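Local coordinates for protein polycyclic ketone monooxygenase (Myceliophthora thermophila, PDB 5MQ6) that catalyses Baeyer-Villiger oxidation with FAD and NADPH, inserting one oxygen atom beside a ketone carbonyl to give esters or lactones, particularly from polycyclic ketones, at residues D506-T510 and H511-T515; E577-S580 and F581-K585; Y633-L636 and L637-R641. All coordinates share one frame; numbering follows the deposited sequence.

All three contacts are local, each within one stretch of chain, and all mix buried with exposed residues. Contact 1 closes the end of helix 504-511, whereas contacts 2 and 3 are successive turns within helices 573-585 and 630-641. The three form a chain of neighbours: contact 1 meets contact 2 through a probable hydrogen bond from His511 to Glu577, and contact 2 touches contact 3 where Trp579 packs on Leu636. Contacts 1 and 3 do not touch. A buried aromatic side chain takes part in each, Trp508, Trp579 and Tyr633. Glu582 with Lys585, and more loosely Lys635 with Glu639, lie on the outer sides of the two helices; contact 1 instead rests on backbone bonds, a glycine and chain packed over an indole.

Contact 1 (D506-T510 and H511-T515); sequences DKWQT and HGAAT
Two backbone N-H groups converge on Lys507 O at the end of helix 504-511. His511 N gives the firm bond, at 2.8 Å from Lys507 O and with an N-H...O angle of 159°. Gly512 N is only weakly bonded, shared between Lys507 O and Trp508 O, the latter at 3.0 Å. One residue earlier, Asp506 O also accepts twice: from Thr510 N and from the hydroxyl Thr510 OG1, which lies 2.7 Å from it and above the carbonyl plane. A threonine suits the last turn because its hydroxyl can fold back onto the backbone in this way.

Past Gly512 the chain doubles back over the indole of Trp508. Ala513 CA stands above the six-membered ring, 3.8 Å from its centroid, in a CH-pi contact, and Ala513 CB is 3.5 Å from Trp508 CZ2. Ala514 N lies over the same face nearer the rim, while Thr515 CG2 meets the ring edge at CH2, 3.8 Å away. Small alanines let the backbone itself lie against the ring. Trp508 NE1 is bonded to Gly485 O, which helps to fix the indole, and Lys507 NZ reaches Glu576. Gly512 has a positive phi of 103°, where a side chain would crowd the preceding carbonyl, and the whole is a glycine-terminated helix C-terminus whose outgoing loop packs over an indole of the last turn.

Contact 2 (E577-S580 and F581-K585); sequences EAWS and FEIMK
Phe581 lies back along helix 573-585 toward Glu577, and its side chain can be followed outward. Phe581 CB is 3.8 Å from Glu577 O. CG sits anti to the carbonyl carbon (chi1 -81°), which turns the ring toward the preceding turn. Farther out, Phe581 CD1 comes to 3.2 Å from that same oxygen, which lies at the ring edge and in its plane, where the aromatic hydrogens carry partial positive charge. At CE1 the ring meets the carboxylate of Glu577, with OE2 3.6 Å away and the two planes inclined by 56°. Met584 CE rests over the centre of one ring face. The phenyl group is exposed, so this cover by its neighbours shields part of it. Glu577 OE1 takes the probable bond from His511, and OE2, the oxygen beside the ring, makes a salt bridge with Arg622.

On the buried side Ile583 crosses Trp579 at a slant. Ile583 CG1 touches Trp579 O at 3.4 Å, and CD1 reaches the indole at NE1, 3.9 Å away. A branched aliphatic chain suits this spot because CG1 can lie against the carbonyl while CD1 goes on to the indole; Trp579 NE1 is satisfied by Gln534 O. The backbone bond Ile583 N to Trp579 O measures 2.8 Å. Toward solvent, Lys585 NZ forms a salt bridge with Glu582 OE1 at 2.8 Å, approaching on the syn side of the carboxylate, whose OE2 also bonds His586. With Trp579 and Ile583 inward, the Glu582-Lys585 pair outward and Phe581 exposed, this is a largely amphipathic alpha-helix.

Contact 3 (Y633-L636 and L637-R641); sequences YMKL and LQEYR
Tyr633 and Leu637, one turn apart on helix 630-641, form the tight part of this contact. Leu637 CD1 sits over one face of the phenol ring, offset toward its rim, and lies 3.7 Å from Tyr633 CZ in a CH-pi contact. The tyrosine puts its ring there with CG anti to the backbone N (chi1 173°), while Leu637 leans back toward it (chi1 -60°). An aromatic face beside a leucine methyl suits this buried side, where Leu637 also packs on Val547 and His551 of helix 541-562. The phenol is anchored by its hydroxyl, bonded to His517 O. Beneath the pair, Leu637 N bonds Tyr633 O at 2.9 Å.

The opposite chemistry appears at Lys635 and Glu639, both exposed. Here the lysine methylenes do the touching: Lys635 CE is 3.2 Å from Glu639 OE2, whereas Lys635 NZ stays 4.2 Å from that oxygen, beyond a salt bridge. The bent lysine chain therefore lies across the carboxylate while its ammonium stands off from it. Between these extremes, Met634 O accepts from Gln638 N at 3.0 Å and from a water at 2.8 Å. That water in turn accepts from Arg641 NH1, 3.1 Å away, tying the last turn of the helix to an earlier carbonyl. Arg641 NH2 is held by His551.

The CH-pi contact and the hydroxyl bond to His517 are consistent with a well-ordered inner face, whereas the exposed charges, short of a salt bridge and probably screened by solvent, would add only a modest attraction.

Contact 1 (D506-T510 and H511-T515)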
# COMPACT_ATOMS: atom_id res chain seq x y z
N ASP A 506 10.22 17.21 -11.04
CA ASP A 506 10.02 18.11 -12.18
C ASP A 506 10.13 17.35 -13.49
O ASP A 506 9.27 17.48 -14.35
CB ASP A 506 11.01 19.24 -12.14
CG ASP A 506 10.81 20.14 -10.92
OD1 ASP A 506 9.71 20.20 -10.32
OD2 ASP A 506 11.81 20.80 -10.53
N LYS A 507 11.14 16.48 -13.61
CA LYS A 507 11.20 15.59 -14.81
C LYS A 507 9.88 14.81 -14.97
O LYS A 507 9.27 14.77 -16.05
CB LYS A 507 12.35 14.61 -14.67
CG LYS A 507 12.65 13.75 -15.90
CD LYS A 507 13.75 12.75 -15.62
CE LYS A 507 13.79 11.66 -16.68
NZ LYS A 507 14.75 10.56 -16.34
N TRP A 508 9.44 14.18 -13.90
CA TRP A 508 8.25 13.35 -13.93
C TRP A 508 7.01 14.13 -14.41
O TRP A 508 6.23 13.65 -15.20
CB TRP A 508 7.94 12.89 -12.51
CG TRP A 508 7.26 11.60 -12.48
CD1 TRP A 508 5.93 11.36 -12.38
CD2 TRP A 508 7.92 10.32 -12.53
NE1 TRP A 508 5.70 10.00 -12.34
CE2 TRP A 508 6.91 9.34 -12.40
CE3 TRP A 508 9.25 9.92 -12.59
CZ2 TRP A 508 7.18 8.02 -12.38
CZ3 TRP A 508 9.52 8.56 -12.57
CH2 TRP A 508 8.51 7.64 -12.47
N GLN A 509 6.82 15.33 -13.86
CA GLN A 509 5.63 16.15 -14.13
C GLN A 509 5.70 16.79 -15.53
O GLN A 509 4.69 16.92 -16.19
CB GLN A 509 5.47 17.24 -13.10
CG GLN A 509 5.31 16.87 -11.64
CD GLN A 509 4.36 15.70 -11.41
OE1 GLN A 509 3.36 15.59 -12.10
NE2 GLN A 509 4.68 14.83 -10.45
N THR A 510 6.90 17.17 -15.97
CA THR A 510 7.08 17.85 -17.20
C THR A 510 7.23 16.96 -18.38
O THR A 510 6.63 17.23 -19.39
CB THR A 510 8.31 18.78 -17.19
OG1 THR A 510 9.49 17.99 -16.97
CG2 THR A 510 8.22 19.84 -16.10
N HIS A 511 8.05 15.91 -18.30
CA HIS A 511 8.31 15.02 -19.42
C HIS A 511 7.45 13.74 -19.33
O HIS A 511 7.24 13.04 -20.36
CB HIS A 511 9.81 14.71 -19.42
CG HIS A 511 10.24 13.50 -20.24
ND1 HIS A 511 10.30 13.51 -21.63
CD2 HIS A 511 10.75 12.30 -19.85
CE1 HIS A 511 10.73 12.33 -22.05
NE2 HIS A 511 11.02 11.58 -20.99
N GLY A 512 6.95 13.44 -18.13
CA GLY A 512 6.14 12.23 -17.90
C GLY A 512 6.95 11.15 -17.19
O GLY A 512 8.20 11.17 -17.13
N ALA A 513 6.24 10.13 -16.70
CA ALA A 513 6.91 9.02 -16.04
C ALA A 513 8.00 8.46 -16.93
O ALA A 513 7.79 8.24 -18.15
CB ALA A 513 5.92 7.95 -15.64
N ALA A 514 9.17 8.21 -16.35
CA ALA A 514 10.25 7.60 -17.11
C ALA A 514 11.15 6.77 -16.28
O ALA A 514 11.85 7.33 -15.44
CB ALA A 514 11.07 8.67 -17.83
N THR A 515 11.19 5.48 -16.55
CA THR A 515 12.03 4.56 -15.87
C THR A 515 12.41 3.46 -16.82
O THR A 515 11.92 3.36 -17.91
CB THR A 515 11.28 3.81 -14.75
OG1 THR A 515 10.27 2.97 -15.32
CG2 THR A 515 10.68 4.83 -13.79

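Contact 2 (E577-S580 and F581-K585)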
# COMPACT_ATOMS: atom_id res chain seq x y z
N GLU A 577 13.11 5.69 -22.24
CA GLU A 577 12.13 6.18 -23.16
C GLU A 577 11.50 5.03 -23.98
O GLU A 577 10.31 5.00 -24.18
CB GLU A 577 12.76 7.25 -24.03
CG GLU A 577 11.73 8.14 -24.64
CD GLU A 577 11.08 9.07 -23.68
OE1 GLU A 577 11.46 9.22 -22.50
OE2 GLU A 577 10.14 9.70 -24.14
N ALA A 578 12.29 4.05 -24.39
CA ALA A 578 11.75 2.87 -24.97
C ALA A 578 10.75 2.16 -24.02
O ALA A 578 9.70 1.70 -24.43
CB ALA A 578 12.90 1.94 -25.36
N TRP A 579 11.11 2.11 -22.74
CA TRP A 579 10.33 1.34 -21.77
C TRP A 579 8.99 2.10 -21.60
O TRP A 579 7.90 1.50 -21.59
CB TRP A 579 11.15 1.22 -20.45
CG TRP A 579 10.34 0.49 -19.41
CD1 TRP A 579 9.74 0.99 -18.37
CD2 TRP A 579 10.02 -0.89 -19.46
NE1 TRP A 579 9.04 -0.01 -17.70
CE2 TRP A 579 9.19 -1.17 -18.38
CE3 TRP A 579 10.36 -1.92 -20.33
CZ2 TRP A 579 8.70 -2.40 -18.14
CZ3 TRP A 579 9.84 -3.17 -20.10
CH2 TRP A 579 9.07 -3.41 -18.99
N SER A 580 9.10 3.46 -21.58
CA SER A 580 7.94 4.33 -21.44
C SER A 580 6.96 4.21 -22.62
O SER A 580 5.74 4.18 -22.38
CB SER A 580 8.32 5.79 -21.10
OG SER A 580 9.29 5.88 -20.10
N PHE A 581 7.48 4.06 -23.86
CA PHE A 581 6.63 3.76 -25.02
C PHE A 581 6.06 2.35 -24.89
O PHE A 581 4.94 2.09 -25.28
CB PHE A 581 7.33 4.04 -26.36
CG PHE A 581 7.29 5.48 -26.74
CD1 PHE A 581 8.10 6.38 -26.09
CD2 PHE A 581 6.33 5.97 -27.64
CE1 PHE A 581 8.03 7.74 -26.34
CE2 PHE A 581 6.24 7.34 -27.93
CZ PHE A 581 7.09 8.24 -27.26
N GLU A 582 6.81 1.41 -24.31
CA GLU A 582 6.20 0.09 -24.00
C GLU A 582 4.98 0.28 -23.08
O GLU A 582 3.91 -0.29 -23.36
CB GLU A 582 7.20 -0.92 -23.44
CG GLU A 582 6.69 -2.25 -23.00
CD GLU A 582 6.17 -3.11 -24.16
OE1 GLU A 582 6.41 -2.79 -25.34
OE2 GLU A 582 5.51 -4.16 -23.87
N ILE A 583 5.12 1.07 -22.02
CA ILE A 583 4.05 1.23 -21.08
C ILE A 583 2.79 1.84 -21.82
O ILE A 583 1.64 1.37 -21.60
CB ILE A 583 4.48 2.10 -19.89
CG1 ILE A 583 5.61 1.37 -19.06
CG2 ILE A 583 3.24 2.58 -19.09
CD1 ILE A 583 5.22 0.03 -18.41
N MET A 584 3.02 2.82 -22.69
CA MET A 584 1.94 3.48 -23.45
C MET A 584 1.15 2.47 -24.26
O MET A 584 -0.09 2.51 -24.30
CB MET A 584 2.49 4.49 -24.41
CG MET A 584 3.02 5.74 -23.76
SD MET A 584 3.73 6.81 -25.07
CE MET A 584 4.78 7.88 -24.16
N LYS A 585 1.87 1.48 -24.82
CA LYS A 585 1.23 0.41 -25.59
C LYS A 585 0.20 -0.41 -24.76
O LYS A 585 -0.71 -1.05 -25.31
CB LYS A 585 2.34 -0.45 -26.12
CG LYS A 585 1.92 -1.55 -27.02
CD LYS A 585 3.12 -2.14 -27.70
CE LYS A 585 3.66 -3.29 -26.96
NZ LYS A 585 4.95 -3.63 -27.60

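Contact 3 (Y633-L636 and L637-R641)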
# COMPACT_ATOMS: atom_id res chain seq x y z
N TYR A 633 5.74 -9.87 -16.03
CA TYR A 633 6.77 -8.92 -15.67
C TYR A 633 8.03 -9.61 -15.04
O TYR A 633 9.22 -9.37 -15.46
CB TYR A 633 6.12 -7.88 -14.74
CG TYR A 633 7.04 -6.88 -14.09
CD1 TYR A 633 7.78 -6.01 -14.85
CD2 TYR A 633 7.14 -6.80 -12.69
CE1 TYR A 633 8.57 -5.03 -14.28
CE2 TYR A 633 7.94 -5.86 -12.05
CZ TYR A 633 8.68 -4.97 -12.86
OH TYR A 633 9.47 -4.03 -12.28
N MET A 634 7.76 -10.48 -14.06
CA MET A 634 8.83 -11.25 -13.42
C MET A 634 9.69 -12.02 -14.40
O MET A 634 10.92 -12.02 -14.27
CB MET A 634 8.23 -12.24 -12.42
CG MET A 634 9.20 -13.12 -11.66
SD MET A 634 8.27 -14.32 -10.66
CE MET A 634 7.89 -15.42 -12.03
N LYS A 635 9.03 -12.77 -15.27
CA LYS A 635 9.73 -13.55 -16.30
C LYS A 635 10.57 -12.60 -17.21
O LYS A 635 11.70 -12.90 -17.57
CB LYS A 635 8.74 -14.41 -17.10
CG LYS A 635 9.28 -14.95 -18.44
CD LYS A 635 10.43 -15.98 -18.30
CE LYS A 635 10.16 -17.28 -19.08
NZ LYS A 635 10.75 -18.47 -18.40
N LEU A 636 9.99 -11.48 -17.59
CA LEU A 636 10.69 -10.48 -18.41
C LEU A 636 11.99 -10.02 -17.73
O LEU A 636 12.99 -9.94 -18.36
CB LEU A 636 9.76 -9.30 -18.70
CG LEU A 636 10.35 -8.14 -19.58
CD1 LEU A 636 9.23 -7.34 -20.17
CD2 LEU A 636 11.13 -7.15 -18.74
N LEU A 637 11.95 -9.77 -16.40
CA LEU A 637 13.11 -9.37 -15.67
C LEU A 637 14.15 -10.45 -15.62
O LEU A 637 15.34 -10.19 -15.80
CB LEU A 637 12.75 -8.91 -14.23
CG LEU A 637 11.77 -7.71 -14.19
CD1 LEU A 637 11.46 -7.43 -12.74
CD2 LEU A 637 12.22 -6.42 -14.85
N GLN A 638 13.69 -11.69 -15.41
CA GLN A 638 14.60 -12.85 -15.35
C GLN A 638 15.34 -12.94 -16.68
O GLN A 638 16.56 -13.01 -16.69
CB GLN A 638 13.86 -14.18 -15.10
CG GLN A 638 13.32 -14.29 -13.69
CD GLN A 638 12.29 -15.38 -13.46
OE1 GLN A 638 11.75 -15.93 -14.42
NE2 GLN A 638 12.00 -15.70 -12.16
N GLU A 639 14.60 -12.85 -17.78
CA GLU A 639 15.30 -12.93 -19.07
C GLU A 639 16.28 -11.77 -19.27
O GLU A 639 17.37 -11.94 -19.83
CB GLU A 639 14.31 -13.02 -20.22
CG GLU A 639 13.51 -14.33 -20.12
CD GLU A 639 12.32 -14.37 -21.07
OE1 GLU A 639 11.96 -13.35 -21.71
OE2 GLU A 639 11.74 -15.46 -21.21
N TYR A 640 15.89 -10.59 -18.81
CA TYR A 640 16.72 -9.42 -18.94
C TYR A 640 18.10 -9.54 -18.19
O TYR A 640 19.16 -9.06 -18.67
CB TYR A 640 15.93 -8.20 -18.53
CG TYR A 640 16.78 -6.94 -18.41
CD1 TYR A 640 17.47 -6.65 -17.25
CD2 TYR A 640 16.90 -6.09 -19.45
CE1 TYR A 640 18.27 -5.53 -17.13
CE2 TYR A 640 17.66 -4.93 -19.39
CZ TYR A 640 18.36 -4.66 -18.20
OH TYR A 640 19.13 -3.56 -18.15
N ARG A 641 18.06 -10.20 -17.04
CA ARG A 641 19.22 -10.28 -16.20
C ARG A 641 20.13 -11.42 -16.63
O ARG A 641 21.28 -11.46 -16.25
CB ARG A 641 18.78 -10.53 -14.77
CG ARG A 641 18.06 -9.36 -14.09
CD ARG A 641 18.08 -9.52 -12.59
NE ARG A 641 17.44 -10.75 -12.11
CZ ARG A 641 16.12 -10.91 -11.89
NH1 ARG A 641 15.68 -12.05 -11.43
NH2 ARG A 641 15.25 -9.96 -12.04
O HOH W 1 12.67 -11.68 -12.05